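PDB 4GKP: spindle pole body-associated protein VIK1 from Candida glabrata, which probably binds microtubules as a noncatalytic partner of the kinesin Kar3, here represented by its C-terminal motor homology domain with a truncated neck. Local coordinates for residues A[16-21]-A[243-248]; A[35-40]-A[50-55]. All blocks are in the same frame, centred on the assembly; numbering follows the deposited sequence.

Contact 1: A[16-21]-A[243-248]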
loop_
_atom_site.group_PDB
_atom_site.type_symbol
_atom_site.label_atom_id
_atom_site.label_comp_id
_atom_site.label_asym_id
_atom_site.label_seq_id
_atom_site.Cartn_x
_atom_site.Cartn_y
_atom_site.Cartn_z
ATOM N N ARG A 16 5.897 3.683 -9.323
ATOM C CA ARG A 16 6.393 4.436 -8.120
ATOM C C ARG A 16 6.774 3.431 -7.060
ATOM O O ARG A 16 5.909 2.762 -6.481
ATOM C CB ARG A 16 5.328 5.393 -7.567
ATOM C CG ARG A 16 4.925 6.493 -8.533
ATOM C CD ARG A 16 3.458 6.873 -8.378
ATOM N NE ARG A 16 2.954 7.486 -9.607
ATOM C CZ ARG A 16 2.156 6.896 -10.498
ATOM N NH1 ARG A 16 1.695 5.653 -10.332
ATOM N NH2 ARG A 16 1.795 7.581 -11.573
ATOM N N LEU A 17 8.071 3.318 -6.813
ATOM C CA LEU A 17 8.570 2.249 -5.981
ATOM C C LEU A 17 9.431 2.809 -4.891
ATOM O O LEU A 17 10.505 3.342 -5.150
ATOM C CB LEU A 17 9.385 1.256 -6.797
ATOM C CG LEU A 17 8.794 0.583 -8.027
ATOM C CD1 LEU A 17 9.946 -0.015 -8.810
ATOM C CD2 LEU A 17 7.788 -0.499 -7.674
ATOM N N PHE A 18 8.959 2.662 -3.667
ATOM C CA PHE A 18 9.679 3.149 -2.534
ATOM C C PHE A 18 10.278 1.993 -1.742
ATOM O O PHE A 18 9.676 0.920 -1.619
ATOM C CB PHE A 18 8.769 4.044 -1.689
ATOM C CG PHE A 18 8.097 5.129 -2.491
ATOM C CD1 PHE A 18 8.754 6.317 -2.757
ATOM C CD2 PHE A 18 6.822 4.945 -3.015
ATOM C CE1 PHE A 18 8.148 7.314 -3.517
ATOM C CE2 PHE A 18 6.217 5.932 -3.781
ATOM C CZ PHE A 18 6.876 7.122 -4.034
ATOM N N ALA A 19 11.483 2.220 -1.235
ATOM C CA ALA A 19 12.146 1.268 -0.364
ATOM C C ALA A 19 12.236 1.866 1.017
ATOM O O ALA A 19 12.897 2.868 1.221
ATOM C CB ALA A 19 13.534 0.915 -0.890
ATOM N N ASN A 20 11.544 1.253 1.963
ATOM C CA ASN A 20 11.652 1.651 3.342
ATOM C C ASN A 20 12.846 0.867 3.888
ATOM O O ASN A 20 12.771 -0.342 4.112
ATOM C CB ASN A 20 10.345 1.336 4.082
ATOM C CG ASN A 20 10.139 2.199 5.301
ATOM O OD1 ASN A 20 10.857 3.162 5.523
ATOM N ND2 ASN A 20 9.145 1.856 6.105
ATOM N N ILE A 21 13.957 1.574 4.047
ATOM C CA ILE A 21 15.243 0.988 4.384
ATOM C C ILE A 21 15.324 0.988 5.898
ATOM O O ILE A 21 15.386 2.049 6.516
ATOM C CB ILE A 21 16.414 1.857 3.814
ATOM C CG1 ILE A 21 16.234 2.136 2.311
ATOM C CG2 ILE A 21 17.787 1.261 4.124
ATOM C CD1 ILE A 21 16.548 0.964 1.410
ATOM N N LYS A 243 -4.083 3.956 -10.581
ATOM C CA LYS A 243 -2.656 4.284 -10.430
ATOM C C LYS A 243 -2.050 3.544 -9.238
ATOM O O LYS A 243 -2.697 3.378 -8.195
ATOM C CB LYS A 243 -2.440 5.779 -10.245
ATOM C CG LYS A 243 -2.665 6.586 -11.503
ATOM C CD LYS A 243 -2.583 8.075 -11.234
ATOM C CE LYS A 243 -1.218 8.644 -11.574
ATOM N NZ LYS A 243 -1.232 10.135 -11.610
ATOM N N SER A 244 -0.803 3.101 -9.418
ATOM C CA SER A 244 -0.126 2.224 -8.477
ATOM C C SER A 244 1.056 2.899 -7.794
ATOM O O SER A 244 1.703 3.785 -8.355
ATOM C CB SER A 244 0.331 0.946 -9.196
ATOM O OG SER A 244 -0.774 0.101 -9.491
ATOM N N ALA A 245 1.317 2.483 -6.562
ATOM C CA ALA A 245 2.505 2.887 -5.824
ATOM C C ALA A 245 2.791 1.775 -4.855
ATOM O O ALA A 245 1.852 1.121 -4.337
ATOM C CB ALA A 245 2.287 4.199 -5.069
ATOM N N PHE A 246 4.088 1.578 -4.602
ATOM C CA PHE A 246 4.574 0.463 -3.824
ATOM C C PHE A 246 5.586 0.900 -2.771
ATOM O O PHE A 246 6.501 1.688 -3.047
ATOM C CB PHE A 246 5.217 -0.571 -4.752
ATOM C CG PHE A 246 4.305 -1.073 -5.847
ATOM C CD1 PHE A 246 3.441 -2.136 -5.618
ATOM C CD2 PHE A 246 4.334 -0.496 -7.118
ATOM C CE1 PHE A 246 2.618 -2.609 -6.626
ATOM C CE2 PHE A 246 3.506 -0.969 -8.130
ATOM C CZ PHE A 246 2.646 -2.027 -7.879
ATOM N N VAL A 247 5.418 0.393 -1.557
ATOM C CA VAL A 247 6.447 0.551 -0.548
ATOM C C VAL A 247 6.940 -0.848 -0.147
ATOM O O VAL A 247 6.138 -1.739 0.140
ATOM C CB VAL A 247 5.977 1.411 0.656
ATOM C CG1 VAL A 247 4.670 0.892 1.217
ATOM C CG2 VAL A 247 7.016 1.420 1.761
ATOM N N PHE A 248 8.257 -1.031 -0.175
ATOM C CA PHE A 248 8.880 -2.310 0.178
ATOM C C PHE A 248 9.714 -2.160 1.435
ATOM O O PHE A 248 10.603 -1.315 1.507
ATOM C CB PHE A 248 9.772 -2.803 -0.957
ATOM C CG PHE A 248 9.058 -2.955 -2.272
ATOM C CD1 PHE A 248 8.468 -4.168 -2.626
ATOM C CD2 PHE A 248 8.998 -1.887 -3.172
ATOM C CE1 PHE A 248 7.823 -4.305 -3.848
ATOM C CE2 PHE A 248 8.360 -2.020 -4.392
ATOM C CZ PHE A 248 7.755 -3.224 -4.726
HETATM O O HOH W 1 0.372 3.106 -12.135
#
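Strands 17-22 and 246-250, met here in residues 16-21 and 243-248, pair in parallel in the buried central sheet of the motor homology domain. Arg16 O accepts a hydrogen bond from Phe246 N at 2.9 Å. Phe18 bonds on both sides, its N donating to Phe246 O and its O accepting from Phe248 N; Asn20 N to Phe248 O continues the ladder. On one face, Leu17 CD2 lies beside the Phe246 ring, 3.5 Å from Phe246 CD2, and also meets the edge of the Phe248 ring, 3.7 Å from Phe248 CE2, in its plane. Helix 256-266 packs on both phenylalanines. This is the kinesin-like fold of the P-loop NTPase clan, in which helices flank a central mixed sheet, parallel in this part. On the other face, beneath helix 68-78, Phe18 turns its ring edge to Phe246 O. The Arg16 chain bends at chi2 (147°) and brings NH1 to Ser244 O at 2.7 Å; Ser244 O lies near the guanidinium plane, and NH1 in turn approaches in the plane of the Ser244 carbonyl. Arg16 NH2 comes within 4.0 Å of Lys243 NZ, a like-charge approach probably eased by Asn271, which bonds NH2, and Glu81, which forms a salt bridge with the lysine.

Contact 2: A[35-40]-A[50-55]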
loop_
_atom_site.group_PDB
_atom_site.type_symbol
_atom_site.label_atom_id
_atom_site.label_comp_id
_atom_site.label_asym_id
_atom_site.label_seq_id
_atom_site.Cartn_x
_atom_site.Cartn_y
_atom_site.Cartn_z
ATOM N N SER A 35 22.115 8.409 -2.697
ATOM C CA SER A 35 22.302 9.369 -3.781
ATOM C C SER A 35 21.736 8.850 -5.106
ATOM O O SER A 35 21.071 9.589 -5.838
ATOM C CB SER A 35 23.787 9.733 -3.923
ATOM O OG SER A 35 24.551 8.671 -4.479
ATOM N N ASP A 36 21.981 7.572 -5.387
ATOM C CA ASP A 36 21.532 6.927 -6.622
ATOM C C ASP A 36 20.123 6.310 -6.505
ATOM O O ASP A 36 19.531 5.904 -7.514
ATOM C CB ASP A 36 22.544 5.842 -7.016
ATOM C CG ASP A 36 22.552 5.563 -8.498
ATOM O OD1 ASP A 36 23.076 6.403 -9.261
ATOM O OD2 ASP A 36 22.050 4.496 -8.902
ATOM N N GLU A 37 19.599 6.246 -5.277
ATOM C CA GLU A 37 18.325 5.563 -4.957
ATOM C C GLU A 37 18.350 4.096 -5.405
ATOM O O GLU A 37 17.389 3.576 -5.988
ATOM C CB GLU A 37 17.099 6.299 -5.543
ATOM C CG GLU A 37 17.107 7.820 -5.411
ATOM C CD GLU A 37 16.747 8.332 -4.025
ATOM O OE1 GLU A 37 16.632 7.543 -3.067
ATOM O OE2 GLU A 37 16.573 9.559 -3.898
ATOM N N SER A 38 19.467 3.437 -5.130
ATOM C CA SER A 38 19.660 2.070 -5.571
ATOM C C SER A 38 20.094 1.184 -4.425
ATOM O O SER A 38 20.688 1.638 -3.447
ATOM C CB SER A 38 20.706 2.008 -6.689
ATOM O OG SER A 38 22.013 2.218 -6.170
ATOM N N ILE A 39 19.782 -0.094 -4.556
ATOM C CA ILE A 39 20.285 -1.100 -3.640
ATOM C C ILE A 39 20.971 -2.181 -4.473
ATOM O O ILE A 39 20.367 -2.771 -5.379
ATOM C CB ILE A 39 19.154 -1.706 -2.771
ATOM C CG1 ILE A 39 18.405 -0.608 -2.009
ATOM C CG2 ILE A 39 19.709 -2.737 -1.797
ATOM C CD1 ILE A 39 17.094 -1.071 -1.407
ATOM N N GLU A 40 22.248 -2.412 -4.198
ATOM C CA GLU A 40 22.915 -3.541 -4.808
ATOM C C GLU A 40 22.882 -4.736 -3.872
ATOM O O GLU A 40 23.244 -4.637 -2.703
ATOM C CB GLU A 40 24.346 -3.231 -5.250
ATOM C CG GLU A 40 25.025 -4.470 -5.822
ATOM C CD GLU A 40 26.301 -4.189 -6.584
ATOM O OE1 GLU A 40 27.101 -3.334 -6.140
ATOM O OE2 GLU A 40 26.502 -4.858 -7.626
ATOM N N PHE A 50 15.009 2.274 -7.486
ATOM C CA PHE A 50 13.744 2.732 -6.920
ATOM C C PHE A 50 13.488 4.211 -7.244
ATOM O O PHE A 50 14.423 4.952 -7.570
ATOM C CB PHE A 50 13.770 2.535 -5.399
ATOM C CG PHE A 50 13.834 1.088 -4.974
ATOM C CD1 PHE A 50 12.674 0.316 -4.905
ATOM C CD2 PHE A 50 15.058 0.491 -4.654
ATOM C CE1 PHE A 50 12.734 -1.012 -4.517
ATOM C CE2 PHE A 50 15.122 -0.838 -4.259
ATOM C CZ PHE A 50 13.958 -1.591 -4.188
ATOM N N THR A 51 12.227 4.638 -7.136
ATOM C CA THR A 51 11.891 6.058 -7.173
ATOM C C THR A 51 12.564 6.777 -6.018
ATOM O O THR A 51 13.144 7.842 -6.188
ATOM C CB THR A 51 10.382 6.309 -7.034
ATOM O OG1 THR A 51 9.659 5.448 -7.922
ATOM C CG2 THR A 51 10.070 7.790 -7.330
ATOM N N LYS A 52 12.472 6.186 -4.836
ATOM C CA LYS A 52 12.981 6.814 -3.642
ATOM C C LYS A 52 13.323 5.760 -2.581
ATOM O O LYS A 52 12.531 4.859 -2.304
ATOM C CB LYS A 52 11.951 7.823 -3.104
ATOM C CG LYS A 52 12.399 8.660 -1.912
ATOM C CD LYS A 52 13.162 9.897 -2.352
ATOM C CE LYS A 52 13.726 10.659 -1.158
ATOM N NZ LYS A 52 12.663 11.436 -0.464
ATOM N N LEU A 53 14.524 5.868 -2.024
ATOM C CA LEU A 53 14.867 5.167 -0.799
ATOM C C LEU A 53 14.425 6.049 0.346
ATOM O O LEU A 53 14.581 7.262 0.292
ATOM C CB LEU A 53 16.380 4.943 -0.692
ATOM C CG LEU A 53 17.044 3.701 -1.290
ATOM C CD1 LEU A 53 16.429 3.237 -2.603
ATOM C CD2 LEU A 53 18.537 3.956 -1.441
ATOM N N ILE A 54 13.863 5.439 1.378
ATOM C CA ILE A 54 13.555 6.151 2.597
ATOM C C ILE A 54 14.462 5.585 3.664
ATOM O O ILE A 54 14.438 4.379 3.919
ATOM C CB ILE A 54 12.074 5.977 2.994
ATOM C CG1 ILE A 54 11.182 6.616 1.928
ATOM C CG2 ILE A 54 11.805 6.583 4.369
ATOM C CD1 ILE A 54 9.967 5.794 1.562
ATOM N N GLN A 55 15.281 6.455 4.252
ATOM C CA GLN A 55 16.148 6.093 5.366
ATOM C C GLN A 55 15.355 6.032 6.676
ATOM O O GLN A 55 14.918 7.048 7.216
ATOM C CB GLN A 55 17.334 7.065 5.500
ATOM C CG GLN A 55 18.420 6.551 6.439
ATOM C CD GLN A 55 19.371 7.625 6.941
ATOM O OE1 GLN A 55 19.049 8.809 6.935
ATOM N NE2 GLN A 55 20.543 7.208 7.402
#
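Glu37 reaches from just before strand 38-41 to the backbone of strand 52-56, its side chain bridging two segments that do not pair as a regular ladder. Its CB lies 3.6 Å from Phe50 O, and CG, turned away from the carbonyl carbon beside the backbone N (chi1 -43°), passes 4.0 Å from Thr51 O. A bend at chi2 (-77°) folds the chain over, placing the carboxylate carbon CD near Lys52 CA and Leu53 N. At the tip, Glu37 OE1 accepts a nearly straight hydrogen bond from Leu53 N at 2.9 Å, with the N-H coming from above the carboxylate plane. OE2 rests against the aliphatic part of Lys52, 3.8 Å from Lys52 CD; the lysine NZ remains too distant for a salt bridge.

The backbone of Glu37 makes a second bond, its O accepting a hydrogen bond from Phe50 N at 3.1 Å. Leu53 runs past the glutamate in the reverse direction, setting CD1 against the Glu37 carbonyl and CD2 3.7 Å from Ser38 O. Farther along, Ile39 CD1 meets Phe50 CE2 at 3.5 Å, the two side chains crossing at a slant. Leu17 and helix 256-266 also pack on the Phe50 ring, while Val32 and Tyr34 border Leu53. Glu37 and Ser38 both face Asn33, forming a G1 beta bulge where the hairpin of strands 30-33 and 38-41 turns, within a small antiparallel sheet beside the central sheet of the kinesin-like fold.

How the contacts relate
From the N terminus of the model, the chain first lays down strand 17-22, then builds the small antiparallel sheet of strands 30-33, 38-41 and 46-49. Contact 2 closes a short loop as the chain leaves this sheet and enters strand 52-56. That strand joins the central sheet parallel to strand 17-22, probably through backbone hydrogen bonds such as Ile54 N to Ala19 O at 2.8 Å. Contact 1 closes a far longer loop, when strand 246-250 returns to pair with strand 17-22. Contact 2 is nested inside it, and the contact centres lie about 11 Å apart. Strand 17-22 thus links strands 52-56 and 246-250, while contact 2 ties the small sheet to the central one.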